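Local coordinates for protein N2152 (Neocallimastix frontalis, PDB 5U22) that probably hydrolyses rare arabinosyl substrates as a polyspecific family 39 glycoside hydrolase, combining a TIM barrel with a beta sandwich, at residues Gly331-Asp336 against Val342-Gly347; Arg263-Phe268 against Tyr304-Tyr309; Glu269-Asp274 against Pro322-Lys327; Leu292-Thr297 against Asp382-Gly387. All blocks are in the same frame, centred on the assembly; numbering follows the deposited sequence.

Interaction 1: residues Gly331-Asp336 against Val342-Gly347; sequences GAASVD and VSFIFG
F344 presents an edge of its ring to the neighbouring strand, with CD1 3.3 Å from the O of A332 and close to the ring plane. CG stands anti to the backbone N (chi1 -180°), which leans the ring toward G331, while A333 CB lies obliquely off F344 CD1 at 4.0 Å. F346 follows two residues on, and its CD1 sits over the centre of one face of the F344 ring, 3.4 Å above the plane. G331 lies opposite F346 with the two CA atoms only 4.0 Å apart; any CB on it would run into I345 O and F346 CB. At the far end V335 and V342 run alongside each other, CG2 to CG2 at 4.0 Å. The other face carries A332, I345, S334 and S343, where S334 OG packs on S343 CB at 3.7 Å. Two hydrogen-bonded pairs, A332 with I345 and S334 with S343, fix this antiparallel register. Cutting F344 back to an alanine here would probably open a gap beside A333 and rob F346 CD1 of the face it rests on. The hairpin is part of the beta sandwich: strand 315-320 flanks 331-336, strand 415-422 flanks 342-347, L25 and V27 of strand 23-28 pack on F344, and the opposite face, through I345, meets helix 301-310.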
loop_
_atom_site.group_PDB
_atom_site.type_symbol
_atom_site.label_atom_id
_atom_site.label_comp_id
_atom_site.label_asym_id
_atom_site.label_seq_id
_atom_site.Cartn_x
_atom_site.Cartn_y
_atom_site.Cartn_z
ATOM N N GLY A 331 -5.484 -2.049 12.851
ATOM C CA GLY A 331 -4.410 -1.069 12.848
ATOM C C GLY A 331 -3.046 -1.700 13.016
ATOM O O GLY A 331 -2.887 -2.920 12.964
ATOM N N ALA A 332 -2.052 -0.836 13.223
ATOM C CA ALA A 332 -0.666 -1.269 13.279
ATOM C C ALA A 332 0.053 -0.534 14.396
ATOM O O ALA A 332 -0.290 0.601 14.740
ATOM C CB ALA A 332 0.058 -1.018 11.947
ATOM N N ALA A 333 1.077 -1.182 14.940
ATOM C CA ALA A 333 1.773 -0.632 16.091
ATOM C C ALA A 333 3.269 -0.792 15.906
ATOM O O ALA A 333 3.725 -1.789 15.341
ATOM C CB ALA A 333 1.340 -1.317 17.386
ATOM N N SER A 334 4.027 0.191 16.397
ATOM C CA SER A 334 5.481 0.138 16.331
ATOM C C SER A 334 6.071 0.412 17.710
ATOM O O SER A 334 5.482 1.119 18.535
ATOM C CB SER A 334 6.029 1.140 15.304
ATOM O OG SER A 334 5.751 2.467 15.712
ATOM N N VAL A 335 7.234 -0.181 17.965
ATOM C CA VAL A 335 7.990 0.058 19.191
ATOM C C VAL A 335 9.409 0.414 18.794
ATOM O O VAL A 335 10.019 -0.291 17.984
ATOM C CB VAL A 335 8.000 -1.164 20.127
ATOM C CG1 VAL A 335 8.866 -0.866 21.354
ATOM C CG2 VAL A 335 6.596 -1.556 20.534
ATOM N N ASP A 336 9.939 1.491 19.374
ATOM C CA ASP A 336 11.289 1.967 19.079
ATOM C C ASP A 336 12.030 2.171 20.396
ATOM O O ASP A 336 11.730 3.114 21.135
ATOM C CB ASP A 336 11.232 3.267 18.278
ATOM C CG ASP A 336 12.605 3.739 17.810
ATOM O OD1 ASP A 336 13.620 3.478 18.485
ATOM O OD2 ASP A 336 12.664 4.395 16.752
ATOM N N VAL A 342 6.204 4.058 21.872
ATOM C CA VAL A 342 5.306 3.117 21.216
ATOM C C VAL A 342 4.242 3.927 20.481
ATOM O O VAL A 342 3.724 4.914 21.015
ATOM C CB VAL A 342 4.637 2.172 22.233
ATOM C CG1 VAL A 342 3.679 1.203 21.531
ATOM C CG2 VAL A 342 5.686 1.452 23.062
ATOM N N SER A 343 3.898 3.501 19.270
ATOM C CA SER A 343 2.865 4.172 18.490
ATOM C C SER A 343 1.867 3.142 17.984
ATOM O O SER A 343 2.261 2.113 17.437
ATOM C CB SER A 343 3.465 4.934 17.308
ATOM O OG SER A 343 2.440 5.580 16.558
ATOM N N PHE A 344 0.581 3.439 18.136
ATOM C CA PHE A 344 -0.504 2.561 17.705
ATOM C C PHE A 344 -1.491 3.411 16.920
ATOM O O PHE A 344 -2.069 4.350 17.477
ATOM C CB PHE A 344 -1.186 1.909 18.914
ATOM C CG PHE A 344 -2.318 0.979 18.552
ATOM C CD1 PHE A 344 -2.328 0.322 17.329
ATOM C CD2 PHE A 344 -3.363 0.755 19.436
ATOM C CE1 PHE A 344 -3.370 -0.533 16.986
ATOM C CE2 PHE A 344 -4.406 -0.113 19.100
ATOM C CZ PHE A 344 -4.399 -0.752 17.871
ATOM N N ILE A 345 -1.658 3.115 15.628
ATOM C CA ILE A 345 -2.628 3.821 14.792
ATOM C C ILE A 345 -3.710 2.844 14.366
ATOM O O ILE A 345 -3.420 1.684 14.049
ATOM C CB ILE A 345 -1.969 4.491 13.565
ATOM C CG1 ILE A 345 -1.330 3.453 12.635
ATOM C CG2 ILE A 345 -0.912 5.478 14.010
ATOM C CD1 ILE A 345 -0.646 4.091 11.410
ATOM N N PHE A 346 -4.960 3.310 14.349
ATOM C CA PHE A 346 -6.064 2.394 14.112
ATOM C C PHE A 346 -7.293 3.180 13.674
ATOM O O PHE A 346 -7.370 4.402 13.818
ATOM C CB PHE A 346 -6.359 1.554 15.363
ATOM C CG PHE A 346 -6.559 2.372 16.614
ATOM C CD1 PHE A 346 -5.471 2.748 17.389
ATOM C CD2 PHE A 346 -7.832 2.755 17.018
ATOM C CE1 PHE A 346 -5.647 3.493 18.561
ATOM C CE2 PHE A 346 -8.024 3.489 18.181
ATOM C CZ PHE A 346 -6.932 3.868 18.949
ATOM N N GLY A 347 -8.267 2.453 13.147
ATOM C CA GLY A 347 -9.470 3.081 12.646
ATOM C C GLY A 347 -10.329 2.092 11.900
ATOM O O GLY A 347 -9.855 1.013 11.527
#

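Interaction 2: residues Arg263-Phe268 against Tyr304-Tyr309; sequences RFIGRF and YFYKWY
I265 projects from helix 258-270 into a cluster of three aromatic rings on helix 301-310, the last two helices of the TIM barrel. The short segments run nearly parallel, at -22°, yet their axes stay 12.3 Å apart, a spacing bridged here by large side chains and without any hydrogen bond between them. F305 comes first. It runs antiparallel alongside I265 and offers a ring edge, CE2, to I265 CD1 at 3.9 Å, while its other neighbours include A262 of the first helix and I345 of the sandwich. Y306 takes the same methyl differently: I265 CD1 lies over one face of the Y306 ring, 4.2 Å from its centroid, in a CH-pi contact displaced toward the rim. The hydroxyl of Y306 is hydrogen-bonded to Y247 OH, which ties the end of this ring to strand 242-247. One turn after F305, Y309 supplies the broadest surface. Its CG is anti to the backbone N (chi1 -180°), carrying the ring across toward the first helix, where I265 lies along one face, I265 CD1 3.8 Å from Y309 CD2 and I265 CG2 nearer the hydroxyl end. E269 OE2 and A40 N both hydrogen-bond to the Y309 hydroxyl, which probably limits how far the ring can swing. The second CH-pi contact is centred more closely, I265 CG2 standing 3.8 Å from the Y309 centroid and 3.5 Å from CE1.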
loop_
_atom_site.group_PDB
_atom_site.type_symbol
_atom_site.label_atom_id
_atom_site.label_comp_id
_atom_site.label_asym_id
_atom_site.label_seq_id
_atom_site.Cartn_x
_atom_site.Cartn_y
_atom_site.Cartn_z
ATOM N N ARG A 263 -7.212 -0.167 8.334
ATOM C CA ARG A 263 -7.390 -1.614 8.274
ATOM C C ARG A 263 -6.467 -2.245 7.244
ATOM O O ARG A 263 -5.917 -3.326 7.477
ATOM C CB ARG A 263 -8.844 -1.948 7.956
ATOM C CG ARG A 263 -9.853 -1.284 8.876
ATOM C CD ARG A 263 -11.273 -1.360 8.263
ATOM N NE ARG A 263 -11.361 -0.742 6.936
ATOM C CZ ARG A 263 -12.445 -0.789 6.173
ATOM N NH1 ARG A 263 -13.530 -1.423 6.616
ATOM N NH2 ARG A 263 -12.448 -0.204 4.971
ATOM N N PHE A 264 -6.298 -1.598 6.089
ATOM C CA PHE A 264 -5.355 -2.104 5.093
ATOM C C PHE A 264 -3.935 -2.062 5.632
ATOM O O PHE A 264 -3.159 -3.016 5.485
ATOM C CB PHE A 264 -5.448 -1.278 3.811
ATOM C CG PHE A 264 -6.719 -1.497 3.019
ATOM C CD1 PHE A 264 -6.828 -2.563 2.141
ATOM C CD2 PHE A 264 -7.793 -0.630 3.145
ATOM C CE1 PHE A 264 -7.979 -2.771 1.405
ATOM C CE2 PHE A 264 -8.964 -0.828 2.409
ATOM C CZ PHE A 264 -9.058 -1.901 1.538
ATOM N N ILE A 265 -3.578 -0.946 6.259
ATOM C CA ILE A 265 -2.256 -0.822 6.856
ATOM C C ILE A 265 -2.033 -1.928 7.881
ATOM O O ILE A 265 -1.023 -2.641 7.842
ATOM C CB ILE A 265 -2.087 0.575 7.477
ATOM C CG1 ILE A 265 -1.979 1.638 6.379
ATOM C CG2 ILE A 265 -0.887 0.605 8.412
ATOM C CD1 ILE A 265 -2.166 3.068 6.876
ATOM N N GLY A 266 -2.975 -2.093 8.810
ATOM C CA GLY A 266 -2.810 -3.121 9.826
ATOM C C GLY A 266 -2.643 -4.509 9.238
ATOM O O GLY A 266 -1.756 -5.266 9.646
ATOM N N ARG A 267 -3.467 -4.850 8.242
ATOM C CA ARG A 267 -3.441 -6.212 7.715
ATOM C C ARG A 267 -2.246 -6.436 6.798
ATOM O O ARG A 267 -1.611 -7.492 6.865
ATOM C CB ARG A 267 -4.773 -6.521 7.017
ATOM C CG ARG A 267 -5.928 -6.583 8.014
ATOM C CD ARG A 267 -7.310 -6.451 7.383
ATOM N NE ARG A 267 -8.289 -6.034 8.387
ATOM C CZ ARG A 267 -9.602 -5.976 8.187
ATOM N NH1 ARG A 267 -10.114 -6.326 7.009
ATOM N NH2 ARG A 267 -10.405 -5.566 9.168
ATOM N N PHE A 268 -1.896 -5.449 5.965
ATOM C CA PHE A 268 -0.663 -5.551 5.180
ATOM C C PHE A 268 0.545 -5.760 6.082
ATOM O O PHE A 268 1.419 -6.587 5.785
ATOM C CB PHE A 268 -0.452 -4.297 4.325
ATOM C CG PHE A 268 -1.424 -4.148 3.178
ATOM C CD1 PHE A 268 -2.486 -5.023 3.017
ATOM C CD2 PHE A 268 -1.263 -3.119 2.262
ATOM C CE1 PHE A 268 -3.387 -4.871 1.968
ATOM C CE2 PHE A 268 -2.144 -2.972 1.200
ATOM C CZ PHE A 268 -3.220 -3.851 1.058
ATOM N N TYR A 304 -2.635 13.242 6.999
ATOM C CA TYR A 304 -2.171 13.236 8.379
ATOM C C TYR A 304 -2.108 11.821 8.949
ATOM O O TYR A 304 -1.190 11.503 9.718
ATOM C CB TYR A 304 -3.065 14.136 9.224
ATOM C CG TYR A 304 -2.871 15.601 8.904
ATOM C CD1 TYR A 304 -3.713 16.258 8.012
ATOM C CD2 TYR A 304 -1.828 16.320 9.486
ATOM C CE1 TYR A 304 -3.524 17.611 7.713
ATOM C CE2 TYR A 304 -1.638 17.672 9.193
ATOM C CZ TYR A 304 -2.493 18.304 8.314
ATOM O OH TYR A 304 -2.285 19.639 8.031
ATOM N N PHE A 305 -3.060 10.951 8.577
ATOM C CA PHE A 305 -2.986 9.567 9.038
ATOM C C PHE A 305 -1.756 8.868 8.466
ATOM O O PHE A 305 -1.021 8.193 9.199
ATOM C CB PHE A 305 -4.268 8.785 8.694
ATOM C CG PHE A 305 -4.383 7.471 9.434
ATOM C CD1 PHE A 305 -4.723 7.446 10.783
ATOM C CD2 PHE A 305 -4.128 6.267 8.793
ATOM C CE1 PHE A 305 -4.808 6.249 11.474
ATOM C CE2 PHE A 305 -4.221 5.059 9.476
ATOM C CZ PHE A 305 -4.551 5.053 10.822
ATOM N N TYR A 306 -1.488 9.051 7.167
ATOM C CA TYR A 306 -0.312 8.424 6.578
ATOM C C TYR A 306 0.983 9.060 7.072
ATOM O O TYR A 306 2.028 8.404 7.056
ATOM C CB TYR A 306 -0.423 8.457 5.047
ATOM C CG TYR A 306 -1.266 7.303 4.528
ATOM C CD1 TYR A 306 -2.656 7.325 4.620
ATOM C CD2 TYR A 306 -0.664 6.178 3.982
ATOM C CE1 TYR A 306 -3.418 6.253 4.156
ATOM C CE2 TYR A 306 -1.411 5.112 3.514
ATOM C CZ TYR A 306 -2.782 5.150 3.605
ATOM O OH TYR A 306 -3.496 4.076 3.120
ATOM N N LYS A 307 0.938 10.315 7.529
ATOM C CA LYS A 307 2.119 10.907 8.149
ATOM C C LYS A 307 2.448 10.203 9.462
ATOM O O LYS A 307 3.616 9.887 9.733
ATOM C CB LYS A 307 1.891 12.406 8.360
ATOM C CG LYS A 307 2.973 13.106 9.196
ATOM C CD LYS A 307 4.257 13.308 8.422
ATOM C CE LYS A 307 5.295 14.084 9.259
ATOM N NZ LYS A 307 6.676 13.735 8.864
ATOM N N TRP A 308 1.429 9.954 10.293
ATOM C CA TRP A 308 1.626 9.155 11.502
ATOM C C TRP A 308 2.274 7.826 11.159
ATOM O O TRP A 308 3.227 7.382 11.814
ATOM C CB TRP A 308 0.286 8.886 12.176
ATOM C CG TRP A 308 -0.336 10.014 12.895
ATOM C CD1 TRP A 308 0.227 11.206 13.221
ATOM C CD2 TRP A 308 -1.674 10.046 13.389
ATOM N NE1 TRP A 308 -0.682 11.985 13.905
ATOM C CE2 TRP A 308 -1.859 11.292 14.017
ATOM C CE3 TRP A 308 -2.740 9.137 13.359
ATOM C CZ2 TRP A 308 -3.068 11.654 14.621
ATOM C CZ3 TRP A 308 -3.937 9.497 13.956
ATOM C CH2 TRP A 308 -4.091 10.744 14.577
ATOM N N TYR A 309 1.750 7.179 10.118
ATOM C CA TYR A 309 2.260 5.884 9.687
ATOM C C TYR A 309 3.711 5.987 9.246
ATOM O O TYR A 309 4.568 5.208 9.687
ATOM C CB TYR A 309 1.374 5.374 8.550
ATOM C CG TYR A 309 1.733 4.033 7.959
ATOM C CD1 TYR A 309 2.147 2.967 8.762
ATOM C CD2 TYR A 309 1.598 3.818 6.592
ATOM C CE1 TYR A 309 2.450 1.718 8.212
ATOM C CE2 TYR A 309 1.876 2.575 6.028
ATOM C CZ TYR A 309 2.300 1.532 6.834
ATOM O OH TYR A 309 2.565 0.314 6.252
#

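Interaction 3: residues Glu269-Asp274 against Pro322-Lys327; sequences ERYKVD and PNENSK
E324 OE1 is gripped by two groups, R270 NH1 across the contact at 3.0 Å and S222 OG of helix 221-235. The bond from R270 is a salt bridge that meets the oxygen from above the carboxylate plane, the guanidinium being turned 79° against it. Y271 approaches quite differently. Its ring and the carboxylate meet edge to edge in nearly one plane, 7° apart, OH giving a very short hydrogen bond of 2.5 Å to E324 OE2, while CE2 lies 3.3 Å from OE1. R226 NH1 also hydrogen-bonds to that hydroxyl, and its nearby charge would probably strengthen the polarisation of the O-H. R270 and Y271 sit where helix 258-270 ends in a Schellman motif: K272, with positive phi, sends its N to E269 O at 3.2 Å, and V273 N reaches F268 O. The acceptor belongs to a loop between two sandwich strands, folded by an Asx turn in which N323 OD1 accepts from N325 N at 3.0 Å. E324 starts with CG between its backbone N and carbonyl carbon (chi1 72°) and then extends straight toward the helix end. With a leucine in place of R270, E324 OE1 would probably lose its salt bridge and D330 would be left to R267 alone of these two arginines. R270 NH2 holds both D330 OD1 and V319 O, and R270 CD packs 3.5 Å from E324 OE1.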
loop_
_atom_site.group_PDB
_atom_site.type_symbol
_atom_site.label_atom_id
_atom_site.label_comp_id
_atom_site.label_asym_id
_atom_site.label_seq_id
_atom_site.Cartn_x
_atom_site.Cartn_y
_atom_site.Cartn_z
ATOM N N GLU A 269 0.629 -5.003 7.179
ATOM C CA GLU A 269 1.753 -5.184 8.090
ATOM C C GLU A 269 1.693 -6.550 8.761
ATOM O O GLU A 269 2.725 -7.208 8.933
ATOM C CB GLU A 269 1.774 -4.075 9.138
ATOM C CG GLU A 269 2.073 -2.677 8.578
ATOM C CD GLU A 269 3.545 -2.463 8.223
ATOM O OE1 GLU A 269 4.392 -3.345 8.536
ATOM O OE2 GLU A 269 3.842 -1.407 7.626
ATOM N N ARG A 270 0.494 -7.003 9.125
ATOM C CA ARG A 270 0.358 -8.294 9.798
ATOM C C ARG A 270 0.886 -9.433 8.935
ATOM O O ARG A 270 1.482 -10.388 9.446
ATOM C CB ARG A 270 -1.107 -8.529 10.164
ATOM C CG ARG A 270 -1.401 -9.856 10.844
ATOM C CD ARG A 270 -2.820 -9.846 11.453
ATOM N NE ARG A 270 -3.027 -8.693 12.340
ATOM C CZ ARG A 270 -3.960 -7.758 12.149
ATOM N NH1 ARG A 270 -4.807 -7.834 11.122
ATOM N NH2 ARG A 270 -4.055 -6.742 12.990
ATOM N N TYR A 271 0.689 -9.348 7.624
ATOM C CA TYR A 271 1.090 -10.412 6.714
ATOM C C TYR A 271 2.381 -10.090 5.971
ATOM O O TYR A 271 2.742 -10.802 5.026
ATOM C CB TYR A 271 -0.056 -10.726 5.745
ATOM C CG TYR A 271 -1.173 -11.460 6.458
ATOM C CD1 TYR A 271 -1.126 -12.839 6.605
ATOM C CD2 TYR A 271 -2.235 -10.771 7.037
ATOM C CE1 TYR A 271 -2.134 -13.523 7.277
ATOM C CE2 TYR A 271 -3.237 -11.443 7.716
ATOM C CZ TYR A 271 -3.181 -12.816 7.829
ATOM O OH TYR A 271 -4.172 -13.482 8.505
ATOM N N LYS A 272 3.093 -9.051 6.396
ATOM C CA LYS A 272 4.422 -8.734 5.870
ATOM C C LYS A 272 4.381 -8.483 4.365
ATOM O O LYS A 272 5.273 -8.888 3.615
ATOM C CB LYS A 272 5.427 -9.823 6.230
ATOM C CG LYS A 272 5.560 -10.008 7.748
ATOM C CD LYS A 272 6.641 -11.014 8.120
ATOM C CE LYS A 272 6.083 -12.107 9.009
ATOM N N VAL A 273 3.328 -7.798 3.925
ATOM C CA VAL A 273 3.256 -7.351 2.540
ATOM C C VAL A 273 4.455 -6.463 2.239
ATOM O O VAL A 273 4.854 -5.622 3.054
ATOM C CB VAL A 273 1.926 -6.622 2.302
ATOM C CG1 VAL A 273 1.969 -5.811 1.013
ATOM C CG2 VAL A 273 0.799 -7.636 2.248
ATOM N N ASP A 274 5.049 -6.660 1.063
ATOM C CA ASP A 274 6.234 -5.887 0.716
ATOM C C ASP A 274 5.879 -4.441 0.388
ATOM O O ASP A 274 6.573 -3.510 0.824
ATOM C CB ASP A 274 6.961 -6.545 -0.456
ATOM C CG ASP A 274 8.322 -5.955 -0.681
ATOM O OD1 ASP A 274 9.185 -6.110 0.208
ATOM O OD2 ASP A 274 8.531 -5.346 -1.742
ATOM N N PRO A 322 -10.720 -6.758 16.566
ATOM C CA PRO A 322 -11.972 -7.526 16.746
ATOM C C PRO A 322 -12.128 -8.688 15.776
ATOM O O PRO A 322 -12.475 -9.800 16.205
ATOM C CB PRO A 322 -13.050 -6.453 16.563
ATOM C CG PRO A 322 -12.402 -5.212 17.098
ATOM C CD PRO A 322 -10.970 -5.303 16.609
ATOM N N ASN A 323 -11.870 -8.469 14.482
ATOM C CA ASN A 323 -11.975 -9.519 13.473
ATOM C C ASN A 323 -11.343 -9.046 12.171
ATOM O O ASN A 323 -11.962 -8.276 11.427
ATOM C CB ASN A 323 -13.442 -9.901 13.230
ATOM C CG ASN A 323 -13.600 -11.000 12.176
ATOM O OD1 ASN A 323 -12.625 -11.583 11.719
ATOM N ND2 ASN A 323 -14.839 -11.289 11.803
ATOM N N GLU A 324 -10.109 -9.472 11.895
ATOM C CA GLU A 324 -9.426 -9.013 10.689
ATOM C C GLU A 324 -10.045 -9.568 9.415
ATOM O O GLU A 324 -9.689 -9.115 8.323
ATOM C CB GLU A 324 -7.947 -9.391 10.725
ATOM C CG GLU A 324 -7.688 -10.885 10.527
ATOM C CD GLU A 324 -6.315 -11.148 9.937
ATOM O OE1 GLU A 324 -5.659 -10.164 9.513
ATOM O OE2 GLU A 324 -5.892 -12.328 9.897
ATOM N N ASN A 325 -10.940 -10.543 9.520
ATOM C CA ASN A 325 -11.606 -11.114 8.349
ATOM C C ASN A 325 -12.979 -10.506 8.137
ATOM O O ASN A 325 -13.947 -11.213 7.841
ATOM C CB ASN A 325 -11.704 -12.628 8.494
ATOM C CG ASN A 325 -10.349 -13.269 8.666
ATOM O OD1 ASN A 325 -9.501 -13.181 7.783
ATOM N ND2 ASN A 325 -10.125 -13.895 9.821
ATOM N N SER A 326 -13.080 -9.189 8.275
ATOM C CA SER A 326 -14.342 -8.461 8.241
ATOM C C SER A 326 -14.023 -6.996 7.977
ATOM O O SER A 326 -12.864 -6.631 7.775
ATOM C CB SER A 326 -15.097 -8.606 9.562
ATOM O OG SER A 326 -14.492 -7.767 10.534
ATOM N N LYS A 327 -15.050 -6.149 8.014
ATOM C CA LYS A 327 -14.841 -4.717 7.830
ATOM C C LYS A 327 -14.332 -4.013 9.083
ATOM O O LYS A 327 -14.057 -2.812 9.014
ATOM C CB LYS A 327 -16.141 -4.055 7.370
ATOM C CG LYS A 327 -16.639 -4.585 6.034
ATOM C CD LYS A 327 -17.896 -3.870 5.572
ATOM C CE LYS A 327 -18.152 -4.146 4.097
ATOM N NZ LYS A 327 -18.321 -5.603 3.838
#

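Interaction 4: residues Leu292-Thr297 against Asp382-Gly387; sequences LLASDT and DTPSNG
A294 lays its methyl group against the peptide link between T383 and P384, with CB 3.4 Å from T383 O and 3.5 Å from P384 N. The proline ring continues the surface, its CD standing 4.1 Å from the same methyl. Two loops meet here at the seam between barrel and sandwich: 292-297 follows strand 275-278 and leads toward helix 301-310, whereas 382-387 joins sandwich strands 368-376 and 389-397. Each loop contains an ST turn. In the first, S295 OG accepts from the backbone N of T297 at 3.1 Å; the second is built on S385.

No direct hydrogen bond links the two segments. A CA-H...O contact runs from D382 CA to A294 O at 3.5 Å, so the backbones pass close beside each other, and A294 is largely enclosed by what surrounds it. Water takes over at the margin, one molecule lying 2.7 Å from L293 O and 2.8 Å from D382 OD1 and so bridging a barrel carbonyl to a sandwich carboxylate. D382 has its CG beside the backbone N (chi1 -65°), which turns the carboxylate out to meet that water. R288 serves both loops, though unequally: it forms a salt bridge with D296 but only a long, weak ion pair with D382. S380 OG braces the start of the second loop through hydrogen bonds to D382 N and T383 OG1. Further along, a backbone hydrogen bond joins S385 to K299, just ahead of helix 301-310, and the S385 turn closes with G387 N 3.1 Å from S385 OG.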
loop_
_atom_site.group_PDB
_atom_site.type_symbol
_atom_site.label_atom_id
_atom_site.label_comp_id
_atom_site.label_asym_id
_atom_site.label_seq_id
_atom_site.Cartn_x
_atom_site.Cartn_y
_atom_site.Cartn_z
ATOM N N LEU A 292 -4.978 11.380 -0.585
ATOM C CA LEU A 292 -4.507 11.924 0.679
ATOM C C LEU A 292 -4.549 13.438 0.683
ATOM O O LEU A 292 -4.597 14.044 1.764
ATOM C CB LEU A 292 -3.082 11.455 0.987
ATOM C CG LEU A 292 -2.906 10.089 1.663
ATOM C CD1 LEU A 292 -3.928 9.081 1.207
ATOM C CD2 LEU A 292 -1.477 9.556 1.492
ATOM N N LEU A 293 -4.519 14.050 -0.497
ATOM C CA LEU A 293 -4.692 15.483 -0.649
ATOM C C LEU A 293 -6.133 15.776 -1.040
ATOM O O LEU A 293 -6.734 15.055 -1.848
ATOM C CB LEU A 293 -3.747 16.046 -1.715
ATOM C CG LEU A 293 -2.257 15.783 -1.518
ATOM C CD1 LEU A 293 -1.451 16.440 -2.645
ATOM C CD2 LEU A 293 -1.803 16.306 -0.161
ATOM N N ALA A 294 -6.687 16.830 -0.440
ATOM C CA ALA A 294 -8.054 17.240 -0.701
ATOM C C ALA A 294 -8.170 17.992 -2.014
ATOM O O ALA A 294 -9.257 18.036 -2.608
ATOM C CB ALA A 294 -8.552 18.117 0.451
ATOM N N SER A 295 -7.071 18.602 -2.449
ATOM C CA SER A 295 -6.960 19.281 -3.727
ATOM C C SER A 295 -5.552 19.031 -4.225
ATOM O O SER A 295 -4.775 18.315 -3.588
ATOM C CB SER A 295 -7.242 20.778 -3.584
ATOM O OG SER A 295 -6.184 21.400 -2.886
ATOM N N ASP A 296 -5.193 19.648 -5.351
ATOM C CA ASP A 296 -3.811 19.531 -5.806
ATOM C C ASP A 296 -2.817 20.126 -4.815
ATOM O O ASP A 296 -1.652 19.719 -4.809
ATOM C CB ASP A 296 -3.652 20.192 -7.177
ATOM C CG ASP A 296 -4.222 19.345 -8.289
ATOM O OD1 ASP A 296 -5.024 18.439 -7.980
ATOM O OD2 ASP A 296 -3.870 19.581 -9.469
ATOM N N THR A 297 -3.251 21.042 -3.944
ATOM C CA THR A 297 -2.343 21.804 -3.103
ATOM C C THR A 297 -2.591 21.662 -1.611
ATOM O O THR A 297 -1.734 22.083 -0.824
ATOM C CB THR A 297 -2.436 23.299 -3.451
ATOM O OG1 THR A 297 -3.784 23.748 -3.238
ATOM C CG2 THR A 297 -2.037 23.532 -4.905
ATOM N N ASP A 382 -12.279 15.243 -0.472
ATOM C CA ASP A 382 -12.026 16.567 -1.032
ATOM C C ASP A 382 -12.142 17.680 0.005
ATOM O O ASP A 382 -12.110 18.862 -0.359
ATOM C CB ASP A 382 -12.983 16.840 -2.205
ATOM C CG ASP A 382 -12.740 15.907 -3.388
ATOM O OD1 ASP A 382 -11.606 15.392 -3.526
ATOM O OD2 ASP A 382 -13.672 15.669 -4.179
ATOM N N THR A 383 -12.277 17.329 1.283
ATOM C CA THR A 383 -12.367 18.311 2.355
ATOM C C THR A 383 -10.972 18.600 2.893
ATOM O O THR A 383 -10.303 17.673 3.368
ATOM C CB THR A 383 -13.254 17.795 3.480
ATOM O OG1 THR A 383 -14.568 17.539 2.972
ATOM C CG2 THR A 383 -13.343 18.813 4.620
ATOM N N PRO A 384 -10.485 19.837 2.831
ATOM C CA PRO A 384 -9.165 20.123 3.403
ATOM C C PRO A 384 -9.157 19.890 4.907
ATOM O O PRO A 384 -10.174 20.045 5.589
ATOM C CB PRO A 384 -8.935 21.599 3.054
ATOM C CG PRO A 384 -9.807 21.830 1.866
ATOM C CD PRO A 384 -11.032 20.998 2.114
ATOM N N SER A 385 -7.990 19.500 5.419
ATOM C CA SER A 385 -7.796 19.226 6.837
ATOM C C SER A 385 -6.669 20.082 7.400
ATOM O O SER A 385 -5.621 20.251 6.763
ATOM C CB SER A 385 -7.472 17.755 7.073
ATOM O OG SER A 385 -7.258 17.501 8.448
ATOM N N ASN A 386 -6.887 20.621 8.596
ATOM C CA ASN A 386 -5.836 21.343 9.300
ATOM C C ASN A 386 -5.073 20.447 10.252
ATOM O O ASN A 386 -4.171 20.923 10.951
ATOM C CB ASN A 386 -6.415 22.537 10.061
ATOM C CG ASN A 386 -7.038 23.549 9.137
ATOM O OD1 ASN A 386 -6.420 23.959 8.153
ATOM N ND2 ASN A 386 -8.283 23.935 9.424
ATOM N N GLY A 387 -5.403 19.165 10.289
ATOM C CA GLY A 387 -4.635 18.230 11.071
ATOM C C GLY A 387 -5.390 17.675 12.263
ATOM O O GLY A 387 -6.577 17.943 12.481
HETATM O O HOH W 1 -8.858 14.862 -3.542
#

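Followed from the N terminus, the chain first opens interaction 2 at 263-268 and interaction 3 at 269-274, both on helix 258-270, then interaction 4 at 292-297. Interaction 2 closes first, at 304-309, and interaction 3 next, at 322-327, so these two cross; each also crosses interaction 4, which waits until 382-387. Interaction 1, a hairpin with five residues between its segments, comes in series after interactions 2 and 3 and nests inside the long loop of interaction 4. Interaction 2 joins barrel helices, interaction 1 sandwich strands, while interactions 3 and 4 tie barrel to sandwich at sites about 27 Å apart, centre to centre.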